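Local coordinates for iron-regulated outer membrane protein (Neisseria meningitidis, PDB 4B7O), which probably takes up iron across the outer membrane as a TonB-dependent transporter, with a plug domain seated in a beta-barrel, at residues T357-F368 and Y380-P391; S482-V490 and S501-R509. All blocks are in the same frame, centred on the assembly; numbering follows the deposited sequence.

Contact 1 of 2, residues T357-F368 and Y380-P391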
loop_
_atom_site.group_PDB
_atom_site.type_symbol
_atom_site.label_atom_id
_atom_site.label_comp_id
_atom_site.label_asym_id
_atom_site.label_seq_id
_atom_site.Cartn_x
_atom_site.Cartn_y
_atom_site.Cartn_z
ATOM N N THR A 357 1.913 -21.023 -5.071
ATOM C CA THR A 357 0.981 -20.143 -5.759
ATOM C C THR A 357 1.736 -18.902 -6.218
ATOM O O THR A 357 2.527 -18.297 -5.441
ATOM C CB THR A 357 -0.223 -19.775 -4.881
ATOM O OG1 THR A 357 -0.533 -20.867 -4.001
ATOM C CG2 THR A 357 -1.458 -19.455 -5.768
ATOM N N ARG A 358 1.487 -18.526 -7.471
ATOM C CA ARG A 358 2.230 -17.461 -8.079
ATOM C C ARG A 358 1.333 -16.431 -8.734
ATOM O O ARG A 358 0.297 -16.787 -9.294
ATOM C CB ARG A 358 3.199 -18.041 -9.126
ATOM C CG ARG A 358 4.625 -17.576 -8.921
ATOM C CD ARG A 358 5.669 -18.516 -9.506
ATOM N NE ARG A 358 5.648 -18.462 -10.962
ATOM C CZ ARG A 358 5.414 -19.525 -11.730
ATOM N NH1 ARG A 358 5.193 -20.701 -11.157
ATOM N NH2 ARG A 358 5.400 -19.430 -13.059
ATOM N N ILE A 359 1.745 -15.163 -8.700
ATOM C CA ILE A 359 1.075 -14.113 -9.457
ATOM C C ILE A 359 2.136 -13.329 -10.174
ATOM O O ILE A 359 3.124 -12.940 -9.586
ATOM C CB ILE A 359 0.335 -13.138 -8.567
ATOM C CG1 ILE A 359 -0.590 -13.848 -7.606
ATOM C CG2 ILE A 359 -0.508 -12.214 -9.436
ATOM C CD1 ILE A 359 -1.218 -12.868 -6.650
ATOM N N THR A 360 1.961 -13.091 -11.447
ATOM C CA THR A 360 3.051 -12.579 -12.236
ATOM C C THR A 360 2.491 -11.328 -12.850
ATOM O O THR A 360 1.417 -11.358 -13.412
ATOM C CB THR A 360 3.530 -13.592 -13.372
ATOM O OG1 THR A 360 4.183 -14.738 -12.817
ATOM C CG2 THR A 360 4.535 -12.970 -14.272
ATOM N N THR A 361 3.208 -10.231 -12.754
ATOM C CA THR A 361 2.719 -9.019 -13.297
ATOM C C THR A 361 3.755 -8.487 -14.176
ATOM O O THR A 361 4.903 -8.366 -13.738
ATOM C CB THR A 361 2.430 -8.014 -12.166
ATOM O OG1 THR A 361 1.362 -8.551 -11.385
ATOM C CG2 THR A 361 1.986 -6.634 -12.726
ATOM N N ARG A 362 3.374 -8.151 -15.411
ATOM C CA ARG A 362 4.330 -7.392 -16.259
ATOM C C ARG A 362 3.721 -6.086 -16.698
ATOM O O ARG A 362 2.511 -5.999 -16.954
ATOM C CB ARG A 362 4.740 -8.137 -17.525
ATOM C CG ARG A 362 5.136 -9.564 -17.269
ATOM C CD ARG A 362 4.610 -10.468 -18.368
ATOM N NE ARG A 362 5.630 -11.445 -18.661
ATOM C CZ ARG A 362 6.538 -11.284 -19.614
ATOM N NH1 ARG A 362 6.513 -10.186 -20.380
ATOM N NH2 ARG A 362 7.455 -12.236 -19.813
ATOM N N GLY A 363 4.563 -5.076 -16.788
ATOM C CA GLY A 363 4.071 -3.754 -17.082
ATOM C C GLY A 363 5.141 -2.938 -17.687
ATOM O O GLY A 363 6.331 -3.226 -17.506
ATOM N N MET A 364 4.710 -1.962 -18.459
ATOM C CA MET A 364 5.582 -0.914 -18.958
ATOM C C MET A 364 4.862 0.399 -18.952
ATOM O O MET A 364 3.655 0.447 -19.105
ATOM C CB MET A 364 6.125 -1.220 -20.341
ATOM C CG MET A 364 5.242 -2.152 -21.115
ATOM S SD MET A 364 5.902 -2.408 -22.772
ATOM C CE MET A 364 4.391 -2.716 -23.705
ATOM N N ASN A 365 5.630 1.455 -18.768
ATOM C CA ASN A 365 5.089 2.803 -18.761
ATOM C C ASN A 365 5.937 3.697 -19.583
ATOM O O ASN A 365 7.166 3.711 -19.428
ATOM C CB ASN A 365 5.067 3.350 -17.352
ATOM C CG ASN A 365 4.188 2.526 -16.460
ATOM O OD1 ASN A 365 3.024 2.361 -16.758
ATOM N ND2 ASN A 365 4.766 1.944 -15.395
ATOM N N PHE A 366 5.291 4.430 -20.476
ATOM C CA PHE A 366 6.023 5.487 -21.177
ATOM C C PHE A 366 5.324 6.823 -20.938
ATOM O O PHE A 366 4.164 6.997 -21.292
ATOM C CB PHE A 366 6.094 5.208 -22.660
ATOM C CG PHE A 366 6.762 3.899 -23.012
ATOM C CD1 PHE A 366 6.038 2.692 -22.984
ATOM C CD2 PHE A 366 8.102 3.866 -23.405
ATOM C CE1 PHE A 366 6.636 1.477 -23.308
ATOM C CE2 PHE A 366 8.700 2.649 -23.750
ATOM C CZ PHE A 366 7.970 1.457 -23.694
ATOM N N ASN A 367 6.035 7.742 -20.314
ATOM C CA ASN A 367 5.489 9.058 -20.039
ATOM C C ASN A 367 6.315 10.122 -20.753
ATOM O O ASN A 367 7.500 10.270 -20.467
ATOM C CB ASN A 367 5.453 9.267 -18.519
ATOM C CG ASN A 367 4.800 8.070 -17.784
ATOM O OD1 ASN A 367 3.551 7.943 -17.704
ATOM N ND2 ASN A 367 5.645 7.155 -17.271
ATOM N N PHE A 368 5.686 10.830 -21.702
ATOM C CA PHE A 368 6.305 11.958 -22.428
ATOM C C PHE A 368 5.843 13.362 -22.000
ATOM O O PHE A 368 4.634 13.593 -21.778
ATOM C CB PHE A 368 5.955 11.869 -23.904
ATOM C CG PHE A 368 6.346 10.594 -24.552
ATOM C CD1 PHE A 368 7.619 10.455 -25.132
ATOM C CD2 PHE A 368 5.431 9.527 -24.634
ATOM C CE1 PHE A 368 7.971 9.272 -25.780
ATOM C CE2 PHE A 368 5.782 8.332 -25.278
ATOM C CZ PHE A 368 7.055 8.217 -25.856
ATOM N N TYR A 380 1.864 13.192 -22.190
ATOM C CA TYR A 380 1.100 12.098 -22.774
ATOM C C TYR A 380 1.940 10.842 -22.573
ATOM O O TYR A 380 3.183 10.897 -22.463
ATOM C CB TYR A 380 0.799 12.382 -24.271
ATOM C CG TYR A 380 2.064 12.832 -24.989
ATOM C CD1 TYR A 380 2.567 14.090 -24.772
ATOM C CD2 TYR A 380 2.805 11.959 -25.833
ATOM C CE1 TYR A 380 3.727 14.536 -25.383
ATOM C CE2 TYR A 380 3.998 12.388 -26.443
ATOM C CZ TYR A 380 4.442 13.688 -26.219
ATOM O OH TYR A 380 5.619 14.171 -26.747
ATOM N N GLY A 381 1.260 9.716 -22.510
ATOM C CA GLY A 381 1.938 8.476 -22.408
ATOM C C GLY A 381 1.024 7.305 -22.442
ATOM O O GLY A 381 -0.184 7.435 -22.717
ATOM N N ILE A 382 1.604 6.168 -22.105
ATOM C CA ILE A 382 0.986 4.833 -22.327
ATOM C C ILE A 382 1.248 3.942 -21.125
ATOM O O ILE A 382 2.349 3.927 -20.607
ATOM C CB ILE A 382 1.683 4.147 -23.531
ATOM C CG1 ILE A 382 1.418 4.929 -24.803
ATOM C CG2 ILE A 382 1.143 2.746 -23.763
ATOM C CD1 ILE A 382 -0.036 4.764 -25.222
ATOM N N ASN A 383 0.229 3.202 -20.703
ATOM C CA ASN A 383 0.305 2.308 -19.577
ATOM C C ASN A 383 -0.106 0.933 -20.049
ATOM O O ASN A 383 -1.194 0.791 -20.629
ATOM C CB ASN A 383 -0.704 2.733 -18.517
ATOM C CG ASN A 383 -0.517 4.164 -18.053
ATOM O OD1 ASN A 383 -1.473 4.943 -18.093
ATOM N ND2 ASN A 383 0.710 4.520 -17.611
ATOM N N TYR A 384 0.763 -0.060 -19.816
ATOM C CA TYR A 384 0.410 -1.465 -20.039
ATOM C C TYR A 384 0.606 -2.341 -18.796
ATOM O O TYR A 384 1.694 -2.406 -18.226
ATOM C CB TYR A 384 1.306 -2.027 -21.165
ATOM C CG TYR A 384 1.037 -3.480 -21.451
ATOM C CD1 TYR A 384 -0.090 -3.847 -22.184
ATOM C CD2 TYR A 384 1.873 -4.499 -20.944
ATOM C CE1 TYR A 384 -0.381 -5.162 -22.445
ATOM C CE2 TYR A 384 1.607 -5.837 -21.211
ATOM C CZ TYR A 384 0.466 -6.142 -21.969
ATOM O OH TYR A 384 0.104 -7.414 -22.267
ATOM N N ARG A 385 -0.392 -3.077 -18.386
ATOM C CA ARG A 385 -0.132 -4.028 -17.308
ATOM C C ARG A 385 -0.721 -5.371 -17.626
ATOM O O ARG A 385 -1.887 -5.421 -17.926
ATOM C CB ARG A 385 -0.765 -3.568 -15.994
ATOM C CG ARG A 385 -0.231 -4.373 -14.837
ATOM C CD ARG A 385 -0.693 -3.882 -13.497
ATOM N NE ARG A 385 -2.118 -3.833 -13.437
ATOM C CZ ARG A 385 -2.804 -3.117 -12.558
ATOM N NH1 ARG A 385 -2.183 -2.381 -11.624
ATOM N NH2 ARG A 385 -4.105 -3.177 -12.625
ATOM N N HIS A 386 0.070 -6.442 -17.517
ATOM C CA HIS A 386 -0.438 -7.828 -17.628
ATOM C C HIS A 386 -0.280 -8.587 -16.348
ATOM O O HIS A 386 0.851 -8.700 -15.784
ATOM C CB HIS A 386 0.278 -8.587 -18.779
ATOM C CG HIS A 386 -0.355 -9.923 -19.118
ATOM N ND1 HIS A 386 -0.009 -11.072 -18.485
ATOM C CD2 HIS A 386 -1.366 -10.259 -20.022
ATOM C CE1 HIS A 386 -0.755 -12.080 -18.969
ATOM N NE2 HIS A 386 -1.591 -11.579 -19.899
ATOM N N GLN A 387 -1.404 -9.108 -15.865
ATOM C CA GLN A 387 -1.383 -10.004 -14.734
ATOM C C GLN A 387 -1.739 -11.435 -15.019
ATOM O O GLN A 387 -2.714 -11.686 -15.719
ATOM C CB GLN A 387 -2.344 -9.504 -13.670
ATOM C CG GLN A 387 -1.642 -8.570 -12.724
ATOM C CD GLN A 387 -2.608 -7.687 -12.017
ATOM O OE1 GLN A 387 -3.241 -6.825 -12.638
ATOM N NE2 GLN A 387 -2.740 -7.894 -10.719
ATOM N N GLU A 388 -1.031 -12.371 -14.385
ATOM C CA GLU A 388 -1.395 -13.802 -14.517
ATOM C C GLU A 388 -1.260 -14.516 -13.203
ATOM O O GLU A 388 -0.173 -14.480 -12.598
ATOM C CB GLU A 388 -0.523 -14.525 -15.561
ATOM C CG GLU A 388 -1.029 -15.933 -15.892
ATOM C CD GLU A 388 -0.233 -16.733 -16.980
ATOM O OE1 GLU A 388 0.733 -16.206 -17.623
ATOM O OE2 GLU A 388 -0.577 -17.938 -17.188
ATOM N N ILE A 389 -2.352 -15.149 -12.761
ATOM C CA ILE A 389 -2.384 -15.924 -11.542
ATOM C C ILE A 389 -2.141 -17.388 -11.992
ATOM O O ILE A 389 -2.791 -17.840 -12.905
ATOM C CB ILE A 389 -3.773 -15.814 -10.899
ATOM C CG1 ILE A 389 -4.018 -14.452 -10.265
ATOM C CG2 ILE A 389 -3.972 -16.815 -9.832
ATOM C CD1 ILE A 389 -5.298 -14.309 -9.430
ATOM N N LYS A 390 -1.195 -18.106 -11.369
ATOM C CA LYS A 390 -0.782 -19.484 -11.771
ATOM C C LYS A 390 -0.698 -20.317 -10.553
ATOM O O LYS A 390 0.310 -20.249 -9.855
ATOM C CB LYS A 390 0.622 -19.483 -12.385
ATOM C CG LYS A 390 0.895 -18.243 -13.204
ATOM C CD LYS A 390 2.369 -18.069 -13.499
ATOM C CE LYS A 390 2.497 -16.977 -14.526
ATOM N NZ LYS A 390 3.841 -16.972 -15.129
ATOM N N PRO A 391 -1.767 -21.044 -10.222
ATOM C CA PRO A 391 -1.755 -21.942 -9.079
ATOM C C PRO A 391 -0.984 -23.254 -9.401
ATOM O O PRO A 391 -0.652 -23.499 -10.559
ATOM C CB PRO A 391 -3.226 -22.211 -8.848
ATOM C CG PRO A 391 -3.868 -22.034 -10.189
ATOM C CD PRO A 391 -3.003 -21.152 -11.008
#
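Neighbouring strands of a TonB-dependent transporter barrel meet here as an antiparallel beta hairpin, 357-368 against 380-391, their axes at 173°. Backbone N-H and C=O groups bond reciprocally at R358-K390, T360-E388, R362-H386, M364-Y384 and F368-Y380, and F366 N bonds I382 O. The face bearing T361, N365, N383, R385 and Q387 is turned to the barrel interior: T361 touches S126 and N365 touches N123 of the plug. On it N383 ND2 gives N365 OD1 a bond of 3.3 Å that leaves in the plane of the N383 amide but reaches the oxygen from above its carbonyl plane, the two amides being 70° apart. Outside the hairpin R465 holds N383 OD1 and N329 takes N365 ND2, so neither amide can easily turn over. R385 CG passes T361 CG2 at 3.8 Å on the way to a salt bridge with D444. On the outer face the extended K390 chain lays CD over one face of the R358 guanidinium, 3.4 Å from R358 NH2, and K390 NZ makes a weak bond to T360 OG1, which also hydrogen-bonds E334. At the other end F368 and Y380 have nearly parallel rings, slid so far apart that they barely overlap. Y380 takes chi1 48°, CG between its backbone N and carbonyl carbon, which carries the ring across to F368; F368 CB stands over the face of the Y380 ring, 3.5 Å from that ring's centroid.

Contact 2 of 2, residues S482-V490 and S501-R509; sequences SNLNPSFGV and SSSHNYASR
Backbone hydrogen bonds join 482-490 and 501-509 along part of their length. F488 and H504 exchange a reciprocal pair, F488 N to H504 O and H504 N to F488 O, the second 2.9 Å long and almost straight at 170°. V490 and S502 form the next reciprocal pair, and between the two lies the close, non-hydrogen-bonded G489-S503 pair, with CA atoms 3.8 Å apart. Beyond S487-N505 the ladder thins to one bond, Y506 N to P486 O; the proline nitrogen has no hydrogen to offer in return.

Side-chain polar contacts continue the link where the strands spread. N485 ND2 bonds S508 OG at 3.1 Å, the hydroxyl lying 21° out of the amide plane. R536 takes N485 OD1, so both ends of this buried amide have partners. Toward the plug, N505 ND2 bonds the backbone oxygen of A153, and S487 OG bonds weakly to A156 N.

The apolar and aromatic contacts are made by P486 with Y506 and by F488 with H504. P486 CD meets Y506 CB at 3.5 Å and P486 CG lies near Y506 CD2, while P486 O sits at the edge of the tyrosine ring, in its plane. With chi1 at 75° the F488 ring leans toward the partner strand, and F488 CE1 comes obliquely to 3.6 Å from H504 CB. On the opposite face of the sheet N505 CB and CG pack against S487 CB, with N505 OD1 3.5 Å from S487 CB. S487 and N505 thus face the plug, and F488 and H504 the outside, as expected for a hairpin of the plug-filled barrel of TonB-dependent transporters.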
loop_
_atom_site.group_PDB
_atom_site.type_symbol
_atom_site.label_atom_id
_atom_site.label_comp_id
_atom_site.label_asym_id
_atom_site.label_seq_id
_atom_site.Cartn_x
_atom_site.Cartn_y
_atom_site.Cartn_z
ATOM N N SER A 482 -13.905 -0.247 -21.834
ATOM C CA SER A 482 -12.979 0.862 -21.836
ATOM C C SER A 482 -13.765 2.037 -21.324
ATOM O O SER A 482 -14.997 1.979 -21.282
ATOM C CB SER A 482 -12.413 1.103 -23.227
ATOM O OG SER A 482 -13.460 1.209 -24.156
ATOM N N ASN A 483 -13.062 3.069 -20.874
ATOM C CA ASN A 483 -13.708 4.278 -20.384
ATOM C C ASN A 483 -12.807 5.460 -20.768
ATOM O O ASN A 483 -11.586 5.306 -20.916
ATOM C CB ASN A 483 -13.890 4.284 -18.859
ATOM C CG ASN A 483 -14.655 3.100 -18.304
ATOM O OD1 ASN A 483 -14.280 1.946 -18.493
ATOM N ND2 ASN A 483 -15.712 3.387 -17.537
ATOM N N LEU A 484 -13.409 6.645 -20.914
ATOM C CA LEU A 484 -12.644 7.915 -21.032
ATOM C C LEU A 484 -12.682 8.626 -19.680
ATOM O O LEU A 484 -13.754 8.804 -19.098
ATOM C CB LEU A 484 -13.283 8.825 -22.105
ATOM C CG LEU A 484 -12.710 8.803 -23.530
ATOM C CD1 LEU A 484 -11.253 9.235 -23.633
ATOM C CD2 LEU A 484 -12.867 7.432 -24.168
ATOM N N ASN A 485 -11.538 9.043 -19.182
ATOM C CA ASN A 485 -11.532 9.671 -17.879
ATOM C C ASN A 485 -10.934 11.058 -17.905
ATOM O O ASN A 485 -9.729 11.202 -18.144
ATOM C CB ASN A 485 -10.807 8.811 -16.872
ATOM C CG ASN A 485 -11.397 7.430 -16.746
ATOM O OD1 ASN A 485 -12.541 7.209 -16.267
ATOM N ND2 ASN A 485 -10.604 6.489 -17.114
ATOM N N PRO A 486 -11.784 12.089 -17.693
ATOM C CA PRO A 486 -11.373 13.484 -17.790
ATOM C C PRO A 486 -10.989 14.024 -16.455
ATOM O O PRO A 486 -11.628 13.717 -15.473
ATOM C CB PRO A 486 -12.644 14.186 -18.273
ATOM C CG PRO A 486 -13.763 13.372 -17.760
ATOM C CD PRO A 486 -13.260 11.960 -17.719
ATOM N N SER A 487 -9.950 14.823 -16.402
ATOM C CA SER A 487 -9.622 15.403 -15.124
ATOM C C SER A 487 -9.140 16.847 -15.261
ATOM O O SER A 487 -8.464 17.179 -16.255
ATOM C CB SER A 487 -8.547 14.548 -14.443
ATOM O OG SER A 487 -7.317 14.655 -15.146
ATOM N N PHE A 488 -9.441 17.676 -14.253
ATOM C CA PHE A 488 -8.796 19.006 -14.160
ATOM C C PHE A 488 -8.607 19.465 -12.733
ATOM O O PHE A 488 -9.310 19.053 -11.833
ATOM C CB PHE A 488 -9.537 20.070 -15.079
ATOM C CG PHE A 488 -10.882 20.581 -14.531
ATOM C CD1 PHE A 488 -11.848 19.725 -14.052
ATOM C CD2 PHE A 488 -11.161 21.954 -14.514
ATOM C CE1 PHE A 488 -13.056 20.204 -13.535
ATOM C CE2 PHE A 488 -12.355 22.456 -14.009
ATOM C CZ PHE A 488 -13.314 21.578 -13.529
ATOM N N GLY A 489 -7.627 20.298 -12.513
ATOM C CA GLY A 489 -7.429 20.883 -11.213
ATOM C C GLY A 489 -6.711 22.208 -11.343
ATOM O O GLY A 489 -6.141 22.527 -12.397
ATOM N N VAL A 490 -6.771 23.027 -10.301
ATOM C CA VAL A 490 -6.022 24.275 -10.344
ATOM C C VAL A 490 -5.145 24.411 -9.120
ATOM O O VAL A 490 -5.500 23.948 -8.066
ATOM C CB VAL A 490 -6.934 25.502 -10.540
ATOM C CG1 VAL A 490 -7.921 25.279 -11.687
ATOM C CG2 VAL A 490 -7.720 25.817 -9.255
ATOM N N SER A 501 -5.969 25.003 -3.595
ATOM C CA SER A 501 -6.082 23.988 -4.673
ATOM C C SER A 501 -7.428 23.339 -4.833
ATOM O O SER A 501 -8.198 23.309 -3.910
ATOM C CB SER A 501 -5.049 22.893 -4.529
ATOM O OG SER A 501 -5.261 22.129 -3.343
ATOM N N SER A 502 -7.722 22.832 -6.016
ATOM C CA SER A 502 -8.885 21.992 -6.150
ATOM C C SER A 502 -8.706 21.080 -7.316
ATOM O O SER A 502 -7.870 21.312 -8.129
ATOM C CB SER A 502 -10.175 22.798 -6.265
ATOM O OG SER A 502 -10.011 23.816 -7.217
ATOM N N SER A 503 -9.475 20.020 -7.361
ATOM C CA SER A 503 -9.415 19.093 -8.452
ATOM C C SER A 503 -10.736 18.412 -8.571
ATOM O O SER A 503 -11.463 18.277 -7.604
ATOM C CB SER A 503 -8.290 18.043 -8.278
ATOM O OG SER A 503 -7.853 17.963 -6.932
ATOM N N HIS A 504 -11.036 17.998 -9.782
ATOM C CA HIS A 504 -12.208 17.180 -10.068
ATOM C C HIS A 504 -11.679 16.182 -11.100
ATOM O O HIS A 504 -11.381 16.577 -12.247
ATOM C CB HIS A 504 -13.270 18.080 -10.663
ATOM C CG HIS A 504 -14.625 17.447 -10.806
ATOM N ND1 HIS A 504 -15.377 17.133 -9.755
ATOM C CD2 HIS A 504 -15.370 17.127 -11.930
ATOM C CE1 HIS A 504 -16.543 16.614 -10.166
ATOM N NE2 HIS A 504 -16.540 16.606 -11.497
ATOM N N ASN A 505 -11.492 14.929 -10.662
ATOM C CA ASN A 505 -10.848 13.834 -11.437
ATOM C C ASN A 505 -11.782 12.634 -11.588
ATOM O O ASN A 505 -12.416 12.206 -10.617
ATOM C CB ASN A 505 -9.582 13.393 -10.716
ATOM C CG ASN A 505 -8.602 14.546 -10.536
ATOM O OD1 ASN A 505 -8.778 15.628 -11.148
ATOM N ND2 ASN A 505 -7.555 14.334 -9.732
ATOM N N TYR A 506 -11.929 12.142 -12.801
ATOM C CA TYR A 506 -12.435 10.825 -13.036
ATOM C C TYR A 506 -11.275 9.845 -13.154
ATOM O O TYR A 506 -10.154 10.191 -13.662
ATOM C CB TYR A 506 -13.197 10.801 -14.369
ATOM C CG TYR A 506 -14.589 11.333 -14.223
ATOM C CD1 TYR A 506 -15.605 10.505 -13.809
ATOM C CD2 TYR A 506 -14.870 12.700 -14.430
ATOM C CE1 TYR A 506 -16.891 10.987 -13.631
ATOM C CE2 TYR A 506 -16.146 13.185 -14.271
ATOM C CZ TYR A 506 -17.147 12.338 -13.888
ATOM O OH TYR A 506 -18.417 12.822 -13.728
ATOM N N ALA A 507 -11.525 8.623 -12.673
ATOM C CA ALA A 507 -10.578 7.482 -12.899
ATOM C C ALA A 507 -11.318 6.173 -12.816
ATOM O O ALA A 507 -12.380 6.060 -12.142
ATOM C CB ALA A 507 -9.368 7.526 -11.915
ATOM N N SER A 508 -10.797 5.172 -13.528
ATOM C CA SER A 508 -11.443 3.845 -13.475
ATOM C C SER A 508 -10.485 2.765 -13.017
ATOM O O SER A 508 -9.284 2.851 -13.240
ATOM C CB SER A 508 -12.091 3.446 -14.801
ATOM O OG SER A 508 -11.190 3.759 -15.848
ATOM N N ARG A 509 -11.038 1.755 -12.380
ATOM C CA ARG A 509 -10.296 0.581 -11.989
ATOM C C ARG A 509 -11.034 -0.665 -12.480
ATOM O O ARG A 509 -12.214 -0.826 -12.204
ATOM C CB ARG A 509 -10.223 0.549 -10.496
ATOM C CG ARG A 509 -9.012 -0.164 -9.950
ATOM C CD ARG A 509 -8.839 0.276 -8.510
ATOM N NE ARG A 509 -8.048 -0.652 -7.741
ATOM C CZ ARG A 509 -6.743 -0.592 -7.665
ATOM N NH1 ARG A 509 -6.098 0.372 -8.291
ATOM N NH2 ARG A 509 -6.091 -1.481 -6.931
#

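In the fold
Contact 1 comes first along the chain and is complete before contact 2 begins. Both are antiparallel hairpins of the barrel, with their centres 22 Å apart and nearest atoms about 6 Å apart, so they do not touch. Strands 441-455 and 458-472 lie between them in the barrel order: 441-455 pairs with 376-391, and 458-472 with 478-493. R465 on 458-472 connects the two regions, bonding the N383 side chain of contact 1 and the backbone of N485 in contact 2. Both hairpins thus belong to one stretch of barrel wall, and each turns polar side chains inward toward the plug that fills the pore.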